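Local coordinates for pheromome Binding Protein (Epiphyas postvittana, PDB 6VQ5), which probably binds odorants, such as pheromone molecules, and may carry them, at residues A[50-53]-A[54-58]; A[81-84]-A[85-88]; A[94-97]-A[98-101]; A[104-107]-A[108-111]. All blocks are in the same frame, centred on the assembly; numbering follows the deposited sequence.

Contact 1. Residues A[50-53]-A[54-58]; sequences CAIV and CMSKK
Helix 46-58 carries two half-cystines one turn apart, and here its residues 50-53 pass into 54-58 through a run of main-chain bonds. Ile-52 O is the acceptor with two donors, both from Ser-56. Ser-56 N is 2.9 Å from Ile-52 O, and Ser-56 OG is 2.6 Å from the same oxygen. The two donors come from opposite faces of the carbonyl plane. The hydroxyl folds back because OG lies anti to its own carbonyl carbon (chi1 -67°), which turns it toward the preceding turn. Its proton is thus given to the helix backbone.

The other bonds are regular. Cys-54 N reaches Cys-50 O at 2.9 Å, Met-55 N reaches Ala-51 O at 2.9 Å, and Lys-57 N reaches Val-53 O at 2.9 Å. On this flank Val-53 and Lys-57 lie side by side and point the same way. Val-53 CG1 touches Lys-57 CE at 3.9 Å, an aliphatic contact along the extended lysine chain. Met-55 bends at chi3, and its end leads off toward Phe-12 and Val-15.

The cysteines diverge. Cys-54 SG, at chi1 176°, points away from its own backbone N and joins Cys-19 of helix 13-23. Cys-50 joins Cys-108 of helix 107-121. One helix bridged to two others through cysteines four positions apart is characteristic of the disulfide-knitted, all-helical fold of insect odorant-binding proteins.

Contact 2. Residues A[81-84]-A[85-88]; sequences GADS and EVAA
Asp-83 caps the start of helix 84-100 by taking the amide of Val-86. It is the N-cap, and its OD1 accepts from Val-86 N at 2.7 Å. The bond is almost straight, at 176°, and the nitrogen lies nearly on the line of the carboxylate C-O bond. Asp-83 CG sits between its backbone N and carbonyl carbon (chi1 71°), which curls the carboxylate over the first turn. The main chain then takes over. Asp-83 O accepts from Ala-87 N at 3.1 Å, and Ser-84 O accepts from Ala-88 N at 3.3 Å.

Ser-84 OG gives a weak bond to Glu-85 OE1. Glu-85 bends at chi2, which brings OE1 back to 3.3 Å from Asp-83 OD1. The two carboxylates stand nearly perpendicular. Their like charges should repel, and the amino end of the helix probably offsets part of this repulsion.

The preceding helix closes just before this one opens. Gly-81, with positive phi, is the C-prime residue of a Schellman motif, in which Ala-82 N bonds to Ala-77 O and Gly-81 N to Lys-78 O. Ala-82 and Ala-87 hold the positions of a hydrophobic staple across the cap, and both also touch Ala-77 of helix 70-79. Ala-82 CB meets Ala-87 CB at 4.1 Å and lies 3.4 Å from Val-86 CG1.

Contact 3. Residues A[94-97]-A[98-101]; sequences LHEC and EKTH
Glu-96 O is gripped twice by Thr-100, near the end of helix 84-100. Thr-100 OG1 gives it a bond of 2.8 Å, and Thr-100 N one of 2.9 Å. The hydroxyl comes from above the carbonyl plane and the amide from the opposite face. With chi1 near -58° the hydroxyl points back down the helix, a threonine bonded to the carbonyl four residues earlier. His-101 N still bonds to Cys-97 O at 3.0 Å, although His-101 is the first residue to leave helical geometry.

His-95, Glu-96 and Lys-99 line the outer flank, in pairs three and four residues apart as is characteristic of one helix face. Glu-96 OE2 and Lys-99 NZ form a salt bridge at 3.3 Å, and its hydrogen bond is weak. The Lys-99 chain also runs over one face of the His-95 ring. Its CD makes an off-centre CH-pi contact, 4.2 Å from the ring centroid. At the ring edge, in plane, Glu-98 OE1 takes a weak bond of 3.3 Å from His-95 ND1. The buried Glu-98 turns inward, and its OE2 accepts from Ile-68 N of a preceding loop.

Cys-97 is bonded to Cys-117 of helix 107-121, and Leu-94 packs on Ile-114 and Phe-118 there. The weak His-95 to Glu-98 and Glu-96 to Lys-99 bonds probably add little, while Ile-68 N holds Glu-98 more firmly.

Contact 4. Residues A[104-107]-A[108-111]; sequences IEDQ and CMKA
The chain turns from extended geometry at Ile-104 and Asp-106 into helix 107-121, with Asp-106 as the N-cap. The first main-chain bond of the helix joins Asp-106 O to Lys-110 N at 2.8 Å. The next, from Ala-111 N to Gln-107 O, is 3.2 Å long.

Asp-106 OD1 serves two of the amides at the open helix end. Met-109 N gives a bond of 3.1 Å to OD1, from well above the carboxylate plane. Cys-108 N lies 2.7 Å from the same OD1, but its hydrogen points poorly (125°), and the bond is weak. A chi1 of 172° places Asp-106 CG opposite the backbone N and beside the carbonyl carbon, and from there the carboxylate reaches across the first turn. The second oxygen, OD2, belongs to a salt bridge with Arg-46 NE. The cap is therefore also tied to the start of helix 46-58. Arg-46 and the helix end would both probably favour the negative charge of Asp-106.

The Met-109 chain starts beside the Asp-106 carboxylate, then bends at chi2 and chi3 to lead away. Apolar packing comes from the loop side, where Ile-104 lies against the first turn. Its side chain also runs beside the base of Lys-110: Ile-104 CB is 3.9 Å from Lys-110 CB, and Ile-104 CG2 is 4.1 Å from Met-109 CB.

Contacts 1 and 4 are joined covalently: Cys-50 SG and Cys-108 SG are 2.1 Å apart. Beside that bridge, Val-53 CG2 packs 3.4 Å from Ala-111 CB. Contact 3 touches contact 4 where His-101 O lies 3.7 Å from Lys-110 CG. Contacts 2 and 3 share helix 84-100, one at its start and one at its end, with centres about 19 Å apart. Contact 2 lies across the chain's centre from contacts 1 and 4. The 2-(2-methoxyethoxy)ethanol pocket includes Phe-12, Ile-13, His-80 and Ala-128. Met-55 of contact 1 touches Phe-12, one of these residues, and contact 2 begins immediately after His-80.

Contact 1. Residues A[50-53]-A[54-58]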
ATOM      1  N   CYS A  50       8.229  -0.332  -5.799  1.00 70.35           N
ATOM      2  CA  CYS A  50       8.340  -1.673  -6.436  1.00 73.65           C
ATOM      3  C   CYS A  50       7.962  -2.756  -5.397  1.00 73.36           C
ATOM      4  O   CYS A  50       7.215  -3.691  -5.745  1.00 76.72           O
ATOM      5  CB  CYS A  50       9.718  -1.867  -7.072  1.00 74.79           C
ATOM      6  SG  CYS A  50      10.158  -0.664  -8.377  1.00 77.74           S
ATOM      7  N   ALA A  51       8.386  -2.618  -4.145  1.00 69.53           N
ATOM      8  CA  ALA A  51       8.024  -3.544  -3.048  1.00 70.27           C
ATOM      9  C   ALA A  51       6.498  -3.614  -2.895  1.00 71.85           C
ATOM     10  O   ALA A  51       5.953  -4.724  -2.689  1.00 75.53           O
ATOM     11  CB  ALA A  51       8.692  -3.118  -1.764  1.00 67.83           C
ATOM     12  N   ILE A  52       5.818  -2.474  -3.009  1.00 71.74           N
ATOM     13  CA  ILE A  52       4.352  -2.348  -2.738  1.00 72.15           C
ATOM     14  C   ILE A  52       3.574  -2.926  -3.928  1.00 74.85           C
ATOM     15  O   ILE A  52       2.523  -3.572  -3.705  1.00 75.70           O
ATOM     16  CB  ILE A  52       3.972  -0.887  -2.425  1.00 70.06           C
ATOM     17  CG1 ILE A  52       4.565  -0.433  -1.091  1.00 69.30           C
ATOM     18  CG2 ILE A  52       2.466  -0.718  -2.433  1.00 71.18           C
ATOM     19  CD1 ILE A  52       4.672   1.061  -0.937  1.00 69.08           C
ATOM     20  N   VAL A  53       4.079  -2.726  -5.147  1.00 75.32           N
ATOM     21  CA  VAL A  53       3.522  -3.384  -6.366  1.00 79.84           C
ATOM     22  C   VAL A  53       3.631  -4.898  -6.170  1.00 81.13           C
ATOM     23  O   VAL A  53       2.596  -5.572  -6.251  1.00 83.37           O
ATOM     24  CB  VAL A  53       4.233  -2.910  -7.647  1.00 81.17           C
ATOM     25  CG1 VAL A  53       3.862  -3.746  -8.863  1.00 85.19           C
ATOM     26  CG2 VAL A  53       3.937  -1.441  -7.891  1.00 80.30           C
ATOM     27  N   CYS A  54       4.840  -5.387  -5.890  1.00 80.78           N
ATOM     28  CA  CYS A  54       5.140  -6.829  -5.680  1.00 83.13           C
ATOM     29  C   CYS A  54       4.178  -7.419  -4.643  1.00 82.69           C
ATOM     30  O   CYS A  54       3.596  -8.484  -4.915  1.00 84.93           O
ATOM     31  CB  CYS A  54       6.578  -7.059  -5.235  1.00 81.57           C
ATOM     32  SG  CYS A  54       6.892  -8.805  -4.871  1.00 84.93           S
ATOM     33  N   MET A  55       4.028  -6.756  -3.497  1.00 80.27           N
ATOM     34  CA  MET A  55       3.193  -7.269  -2.382  1.00 81.62           C
ATOM     35  C   MET A  55       1.725  -7.230  -2.808  1.00 82.30           C
ATOM     36  O   MET A  55       1.009  -8.211  -2.523  1.00 84.37           O
ATOM     37  CB  MET A  55       3.397  -6.471  -1.089  1.00 79.05           C
ATOM     38  CG  MET A  55       4.765  -6.668  -0.441  1.00 79.02           C
ATOM     39  SD  MET A  55       5.033  -5.487   0.932  1.00 80.06           S
ATOM     40  CE  MET A  55       3.752  -6.032   2.061  1.00 81.95           C
ATOM     41  N   SER A  56       1.315  -6.156  -3.489  1.00 81.34           N
ATOM     42  CA  SER A  56      -0.082  -5.924  -3.951  1.00 83.63           C
ATOM     43  C   SER A  56      -0.513  -7.056  -4.898  1.00 87.92           C
ATOM     44  O   SER A  56      -1.583  -7.649  -4.674  1.00 89.75           O
ATOM     45  CB  SER A  56      -0.230  -4.544  -4.582  1.00 81.60           C
ATOM     46  OG  SER A  56      -0.060  -3.512  -3.611  1.00 75.83           O
ATOM     47  N   LYS A  57       0.326  -7.390  -5.879  1.00 90.99           N
ATOM     48  CA  LYS A  57       0.100  -8.510  -6.830  1.00 97.84           C
ATOM     49  C   LYS A  57      -0.082  -9.829  -6.069  1.00100.85           C
ATOM     50  O   LYS A  57      -1.073 -10.534  -6.334  1.00105.63           O
ATOM     51  CB  LYS A  57       1.271  -8.603  -7.811  1.00100.72           C
ATOM     52  CG  LYS A  57       1.197  -7.605  -8.954  1.00102.89           C
ATOM     53  CD  LYS A  57       2.493  -7.435  -9.709  1.00105.42           C
ATOM     54  CE  LYS A  57       2.305  -6.654 -10.994  1.00109.15           C
ATOM     55  NZ  LYS A  57       3.589  -6.447 -11.704  1.00111.20           N
ATOM     56  N   LYS A  58       0.839 -10.149  -5.160  1.00 99.21           N
ATOM     57  CA  LYS A  58       0.827 -11.410  -4.377  1.00102.52           C
ATOM     58  C   LYS A  58      -0.412 -11.483  -3.482  1.00105.02           C
ATOM     59  O   LYS A  58      -0.846 -12.613  -3.202  1.00111.30           O
ATOM     60  CB  LYS A  58       2.098 -11.535  -3.540  1.00100.40           C
ATOM     61  CG  LYS A  58       3.348 -11.873  -4.339  1.00100.88           C
ATOM     62  CD  LYS A  58       4.581 -11.978  -3.473  1.00 99.02           C
ATOM     63  CE  LYS A  58       5.816 -12.369  -4.252  1.00 99.86           C
ATOM     64  NZ  LYS A  58       5.705 -13.734  -4.798  1.00104.70           N
TER

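Contact 2. Residues A[81-84]-A[85-88]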
ATOM      1  N   GLY A  81      -8.936  -6.757  10.553  1.00131.18           N
ATOM      2  CA  GLY A  81      -9.775  -6.381  11.709  1.00133.58           C
ATOM      3  C   GLY A  81     -10.650  -5.159  11.470  1.00131.37           C
ATOM      4  O   GLY A  81     -11.206  -4.658  12.463  1.00135.68           O
ATOM      5  N   ALA A  82     -10.795  -4.699  10.221  1.00126.06           N
ATOM      6  CA  ALA A  82     -11.755  -3.640   9.832  1.00123.85           C
ATOM      7  C   ALA A  82     -13.180  -4.207   9.825  1.00128.66           C
ATOM      8  O   ALA A  82     -13.389  -5.278   9.222  1.00131.07           O
ATOM      9  CB  ALA A  82     -11.387  -3.099   8.475  1.00119.84           C
ATOM     10  N   ASP A  83     -14.127  -3.518  10.469  1.00130.16           N
ATOM     11  CA  ASP A  83     -15.573  -3.834  10.356  1.00136.72           C
ATOM     12  C   ASP A  83     -16.038  -3.486   8.937  1.00135.22           C
ATOM     13  O   ASP A  83     -15.213  -2.981   8.148  1.00129.64           O
ATOM     14  CB  ASP A  83     -16.394  -3.141  11.450  1.00141.45           C
ATOM     15  CG  ASP A  83     -16.549  -1.634  11.320  1.00139.92           C
ATOM     16  OD1 ASP A  83     -16.516  -1.109  10.174  1.00138.16           O
ATOM     17  OD2 ASP A  83     -16.735  -0.999  12.370  1.00142.09           O
ATOM     18  N   SER A  84     -17.317  -3.745   8.638  1.00140.25           N
ATOM     19  CA  SER A  84     -17.971  -3.510   7.324  1.00140.15           C
ATOM     20  C   SER A  84     -17.838  -2.034   6.924  1.00135.65           C
ATOM     21  O   SER A  84     -17.359  -1.765   5.805  1.00130.28           O
ATOM     22  CB  SER A  84     -19.419  -3.939   7.371  1.00146.60           C
ATOM     23  OG  SER A  84     -20.088  -3.331   8.468  1.00148.71           O
ATOM     24  N   GLU A  85     -18.243  -1.130   7.823  1.00136.43           N
ATOM     25  CA  GLU A  85     -18.279   0.343   7.612  1.00133.81           C
ATOM     26  C   GLU A  85     -16.866   0.863   7.323  1.00126.79           C
ATOM     27  O   GLU A  85     -16.693   1.557   6.301  1.00123.58           O
ATOM     28  CB  GLU A  85     -18.868   1.057   8.832  1.00137.18           C
ATOM     29  CG  GLU A  85     -20.344   0.769   9.078  1.00144.91           C
ATOM     30  CD  GLU A  85     -20.668  -0.378  10.029  1.00151.14           C
ATOM     31  OE1 GLU A  85     -19.729  -0.940  10.651  1.00150.17           O
ATOM     32  OE2 GLU A  85     -21.867  -0.712  10.148  1.00157.10           O
ATOM     33  N   VAL A  86     -15.891   0.547   8.180  1.00124.16           N
ATOM     34  CA  VAL A  86     -14.513   1.111   8.053  1.00117.97           C
ATOM     35  C   VAL A  86     -13.862   0.572   6.769  1.00115.21           C
ATOM     36  O   VAL A  86     -13.259   1.394   6.049  1.00112.44           O
ATOM     37  CB  VAL A  86     -13.635   0.880   9.298  1.00116.61           C
ATOM     38  CG1 VAL A  86     -13.421  -0.581   9.603  1.00119.76           C
ATOM     39  CG2 VAL A  86     -12.288   1.568   9.157  1.00111.27           C
ATOM     40  N   ALA A  87     -13.991  -0.728   6.481  1.00115.93           N
ATOM     41  CA  ALA A  87     -13.440  -1.381   5.265  1.00112.80           C
ATOM     42  C   ALA A  87     -13.877  -0.610   4.012  1.00111.84           C
ATOM     43  O   ALA A  87     -13.025  -0.339   3.153  1.00109.47           O
ATOM     44  CB  ALA A  87     -13.885  -2.818   5.194  1.00117.32           C
ATOM     45  N   ALA A  88     -15.164  -0.267   3.924  1.00113.91           N
ATOM     46  CA  ALA A  88     -15.766   0.508   2.815  1.00112.83           C
ATOM     47  C   ALA A  88     -15.122   1.897   2.735  1.00107.74           C
ATOM     48  O   ALA A  88     -14.825   2.326   1.608  1.00105.66           O
ATOM     49  CB  ALA A  88     -17.262   0.596   2.997  1.00117.59           C
TER

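Contact 3. Residues A[94-97]-A[98-101]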
ATOM      1  N   LEU A  94      -8.823   4.716  -0.905  1.00 84.09           N
ATOM      2  CA  LEU A  94      -7.790   4.104  -1.787  1.00 83.74           C
ATOM      3  C   LEU A  94      -8.155   4.373  -3.250  1.00 87.05           C
ATOM      4  O   LEU A  94      -7.237   4.698  -4.027  1.00 87.17           O
ATOM      5  CB  LEU A  94      -7.684   2.601  -1.500  1.00 84.96           C
ATOM      6  CG  LEU A  94      -6.680   1.826  -2.356  1.00 83.21           C
ATOM      7  CD1 LEU A  94      -5.265   2.337  -2.132  1.00 79.26           C
ATOM      8  CD2 LEU A  94      -6.769   0.338  -2.078  1.00 84.12           C
ATOM      9  N   HIS A  95      -9.438   4.255  -3.608  1.00 90.01           N
ATOM     10  CA  HIS A  95      -9.928   4.479  -4.990  1.00 93.54           C
ATOM     11  C   HIS A  95      -9.667   5.929  -5.388  1.00 92.12           C
ATOM     12  O   HIS A  95      -9.236   6.149  -6.528  1.00 94.16           O
ATOM     13  CB  HIS A  95     -11.412   4.098  -5.138  1.00 99.87           C
ATOM     14  CG  HIS A  95     -11.910   4.190  -6.545  1.00104.59           C
ATOM     15  ND1 HIS A  95     -11.218   3.635  -7.615  1.00105.48           N
ATOM     16  CD2 HIS A  95     -12.993   4.804  -7.072  1.00108.72           C
ATOM     17  CE1 HIS A  95     -11.864   3.897  -8.734  1.00109.80           C
ATOM     18  NE2 HIS A  95     -12.959   4.612  -8.428  1.00111.59           N
ATOM     19  N   GLU A  96      -9.922   6.884  -4.492  1.00 90.95           N
ATOM     20  CA  GLU A  96      -9.815   8.327  -4.827  1.00 90.83           C
ATOM     21  C   GLU A  96      -8.346   8.677  -5.065  1.00 86.85           C
ATOM     22  O   GLU A  96      -8.060   9.397  -6.031  1.00 87.15           O
ATOM     23  CB  GLU A  96     -10.506   9.191  -3.772  1.00 92.44           C
ATOM     24  CG  GLU A  96     -11.947   9.525  -4.149  1.00 98.45           C
ATOM     25  CD  GLU A  96     -12.145  10.150  -5.532  1.00102.64           C
ATOM     26  OE1 GLU A  96     -11.149  10.678  -6.088  1.00103.39           O
ATOM     27  OE2 GLU A  96     -13.284  10.108  -6.060  1.00106.06           O
ATOM     28  N   CYS A  97      -7.452   8.140  -4.241  1.00 84.56           N
ATOM     29  CA  CYS A  97      -5.978   8.227  -4.398  1.00 82.53           C
ATOM     30  C   CYS A  97      -5.556   7.660  -5.761  1.00 86.16           C
ATOM     31  O   CYS A  97      -4.763   8.325  -6.467  1.00 88.03           O
ATOM     32  CB  CYS A  97      -5.293   7.456  -3.281  1.00 79.01           C
ATOM     33  SG  CYS A  97      -5.396   8.272  -1.668  1.00 74.41           S
ATOM     34  N   GLU A  98      -6.069   6.472  -6.104  1.00 89.39           N
ATOM     35  CA  GLU A  98      -5.824   5.770  -7.394  1.00 92.13           C
ATOM     36  C   GLU A  98      -6.246   6.666  -8.570  1.00 95.51           C
ATOM     37  O   GLU A  98      -5.454   6.798  -9.514  1.00 97.53           O
ATOM     38  CB  GLU A  98      -6.550   4.428  -7.410  1.00 94.13           C
ATOM     39  CG  GLU A  98      -6.241   3.597  -8.637  1.00 98.11           C
ATOM     40  CD  GLU A  98      -7.094   2.353  -8.807  1.00101.42           C
ATOM     41  OE1 GLU A  98      -8.266   2.347  -8.364  1.00102.04           O
ATOM     42  OE2 GLU A  98      -6.571   1.386  -9.376  1.00104.58           O
ATOM     43  N   LYS A  99      -7.433   7.273  -8.513  1.00 97.26           N
ATOM     44  CA  LYS A  99      -7.893   8.243  -9.545  1.00101.68           C
ATOM     45  C   LYS A  99      -6.916   9.431  -9.606  1.00 99.87           C
ATOM     46  O   LYS A  99      -6.456   9.766 -10.724  1.00101.56           O
ATOM     47  CB  LYS A  99      -9.322   8.724  -9.267  1.00104.26           C
ATOM     48  CG  LYS A  99     -10.429   7.802  -9.754  1.00108.95           C
ATOM     49  CD  LYS A  99     -11.788   8.164  -9.199  1.00112.11           C
ATOM     50  CE  LYS A  99     -12.114   9.639  -9.339  1.00113.75           C
ATOM     51  NZ  LYS A  99     -13.576   9.884  -9.372  1.00116.97           N
ATOM     52  N   THR A 100      -6.611  10.049  -8.461  1.00 94.81           N
ATOM     53  CA  THR A 100      -5.789  11.281  -8.384  1.00 94.58           C
ATOM     54  C   THR A 100      -4.454  11.052  -9.098  1.00 94.69           C
ATOM     55  O   THR A 100      -4.038  11.958  -9.847  1.00 96.32           O
ATOM     56  CB  THR A 100      -5.580  11.712  -6.927  1.00 92.46           C
ATOM     57  OG1 THR A 100      -6.892  11.889  -6.397  1.00 96.97           O
ATOM     58  CG2 THR A 100      -4.762  12.975  -6.761  1.00 91.03           C
ATOM     59  N   HIS A 101      -3.821   9.893  -8.878  1.00 92.81           N
ATOM     60  CA  HIS A 101      -2.464   9.581  -9.397  1.00 93.58           C
ATOM     61  C   HIS A 101      -2.521   8.558 -10.538  1.00 95.09           C
ATOM     62  O   HIS A 101      -1.470   7.950 -10.817  1.00 92.11           O
ATOM     63  CB  HIS A 101      -1.554   9.096  -8.266  1.00 91.62           C
ATOM     64  CG  HIS A 101      -1.544   9.988  -7.075  1.00 91.18           C
ATOM     65  ND1 HIS A 101      -1.199  11.321  -7.150  1.00 93.39           N
ATOM     66  CD2 HIS A 101      -1.840   9.739  -5.783  1.00 90.52           C
ATOM     67  CE1 HIS A 101      -1.275  11.857  -5.953  1.00 92.75           C
ATOM     68  NE2 HIS A 101      -1.658  10.904  -5.093  1.00 92.34           N
TER

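Contact 4. Residues A[104-107]-A[108-111]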
ATOM      1  N   ILE A 104       0.259   8.440 -13.508  1.00 97.33           N
ATOM      2  CA  ILE A 104       1.726   8.250 -13.283  1.00 97.89           C
ATOM      3  C   ILE A 104       2.203   7.079 -14.153  1.00102.17           C
ATOM      4  O   ILE A 104       1.685   5.955 -13.980  1.00101.20           O
ATOM      5  CB  ILE A 104       2.090   8.065 -11.797  1.00 91.79           C
ATOM      6  CG1 ILE A 104       1.621   9.259 -10.962  1.00 90.24           C
ATOM      7  CG2 ILE A 104       3.583   7.825 -11.641  1.00 89.58           C
ATOM      8  CD1 ILE A 104       2.285   9.369  -9.601  1.00 86.55           C
ATOM      9  N   GLU A 105       3.140   7.367 -15.063  1.00107.89           N
ATOM     10  CA  GLU A 105       3.778   6.396 -15.994  1.00113.59           C
ATOM     11  C   GLU A 105       4.320   5.202 -15.195  1.00108.02           C
ATOM     12  O   GLU A 105       3.746   4.103 -15.281  1.00106.42           O
ATOM     13  CB  GLU A 105       4.884   7.093 -16.804  1.00121.77           C
ATOM     14  CG  GLU A 105       5.980   7.792 -15.975  1.00121.02           C
ATOM     15  CD  GLU A 105       6.954   8.702 -16.723  1.00127.21           C
ATOM     16  OE1 GLU A 105       6.719   9.022 -17.936  1.00128.79           O
ATOM     17  OE2 GLU A 105       7.968   9.090 -16.084  1.00126.99           O
ATOM     18  N   ASP A 106       5.355   5.451 -14.399  1.00103.35           N
ATOM     19  CA  ASP A 106       6.151   4.438 -13.670  1.00100.18           C
ATOM     20  C   ASP A 106       5.243   3.797 -12.619  1.00 96.70           C
ATOM     21  O   ASP A 106       4.831   4.508 -11.696  1.00 95.20           O
ATOM     22  CB  ASP A 106       7.382   5.124 -13.076  1.00 97.77           C
ATOM     23  CG  ASP A 106       8.191   4.254 -12.150  1.00 96.10           C
ATOM     24  OD1 ASP A 106       7.645   3.246 -11.659  1.00 96.23           O
ATOM     25  OD2 ASP A 106       9.353   4.606 -11.924  1.00 98.80           O
ATOM     26  N   GLN A 107       4.942   2.506 -12.745  1.00 99.13           N
ATOM     27  CA  GLN A 107       3.946   1.813 -11.878  1.00 98.07           C
ATOM     28  C   GLN A 107       4.507   1.644 -10.465  1.00 90.22           C
ATOM     29  O   GLN A 107       3.691   1.472  -9.542  1.00 87.34           O
ATOM     30  CB  GLN A 107       3.536   0.457 -12.461  1.00105.66           C
ATOM     31  CG  GLN A 107       2.664   0.550 -13.707  1.00113.85           C
ATOM     32  CD  GLN A 107       2.412  -0.834 -14.263  1.00123.63           C
ATOM     33  OE1 GLN A 107       2.489  -1.833 -13.539  1.00126.72           O
ATOM     34  NE2 GLN A 107       2.111  -0.918 -15.556  1.00130.11           N
ATOM     35  N   CYS A 108       5.836   1.683 -10.306  1.00 86.52           N
ATOM     36  CA  CYS A 108       6.532   1.687  -8.992  1.00 81.96           C
ATOM     37  C   CYS A 108       6.273   3.027  -8.272  1.00 80.04           C
ATOM     38  O   CYS A 108       5.848   3.008  -7.092  1.00 76.39           O
ATOM     39  CB  CYS A 108       8.029   1.420  -9.147  1.00 80.92           C
ATOM     40  SG  CYS A 108       8.443  -0.315  -9.483  1.00 80.17           S
ATOM     41  N   MET A 109       6.486   4.152  -8.965  1.00 81.03           N
ATOM     42  CA  MET A 109       6.240   5.516  -8.431  1.00 78.54           C
ATOM     43  C   MET A 109       4.744   5.700  -8.189  1.00 76.38           C
ATOM     44  O   MET A 109       4.392   6.245  -7.124  1.00 72.29           O
ATOM     45  CB  MET A 109       6.773   6.596  -9.375  1.00 83.00           C
ATOM     46  CG  MET A 109       8.312   6.662  -9.395  1.00 86.06           C
ATOM     47  SD  MET A 109       9.075   7.041  -7.755  1.00 85.93           S
ATOM     48  CE  MET A 109       8.354   8.652  -7.446  1.00 85.29           C
ATOM     49  N   LYS A 110       3.904   5.207  -9.105  1.00 78.13           N
ATOM     50  CA  LYS A 110       2.425   5.263  -8.981  1.00 79.18           C
ATOM     51  C   LYS A 110       1.994   4.615  -7.658  1.00 77.82           C
ATOM     52  O   LYS A 110       1.131   5.202  -6.962  1.00 78.12           O
ATOM     53  CB  LYS A 110       1.745   4.570 -10.159  1.00 84.23           C
ATOM     54  CG  LYS A 110       0.237   4.770 -10.202  1.00 87.67           C
ATOM     55  CD  LYS A 110      -0.447   4.309 -11.470  1.00 93.50           C
ATOM     56  CE  LYS A 110      -1.382   3.143 -11.234  1.00 96.82           C
ATOM     57  NZ  LYS A 110      -2.377   3.014 -12.325  1.00104.17           N
ATOM     58  N   ALA A 111       2.571   3.460  -7.308  1.00 75.60           N
ATOM     59  CA  ALA A 111       2.207   2.690  -6.094  1.00 72.63           C
ATOM     60  C   ALA A 111       2.687   3.433  -4.843  1.00 68.36           C
ATOM     61  O   ALA A 111       1.948   3.471  -3.831  1.00 67.03           O
ATOM     62  CB  ALA A 111       2.776   1.295  -6.173  1.00 73.19           C
TER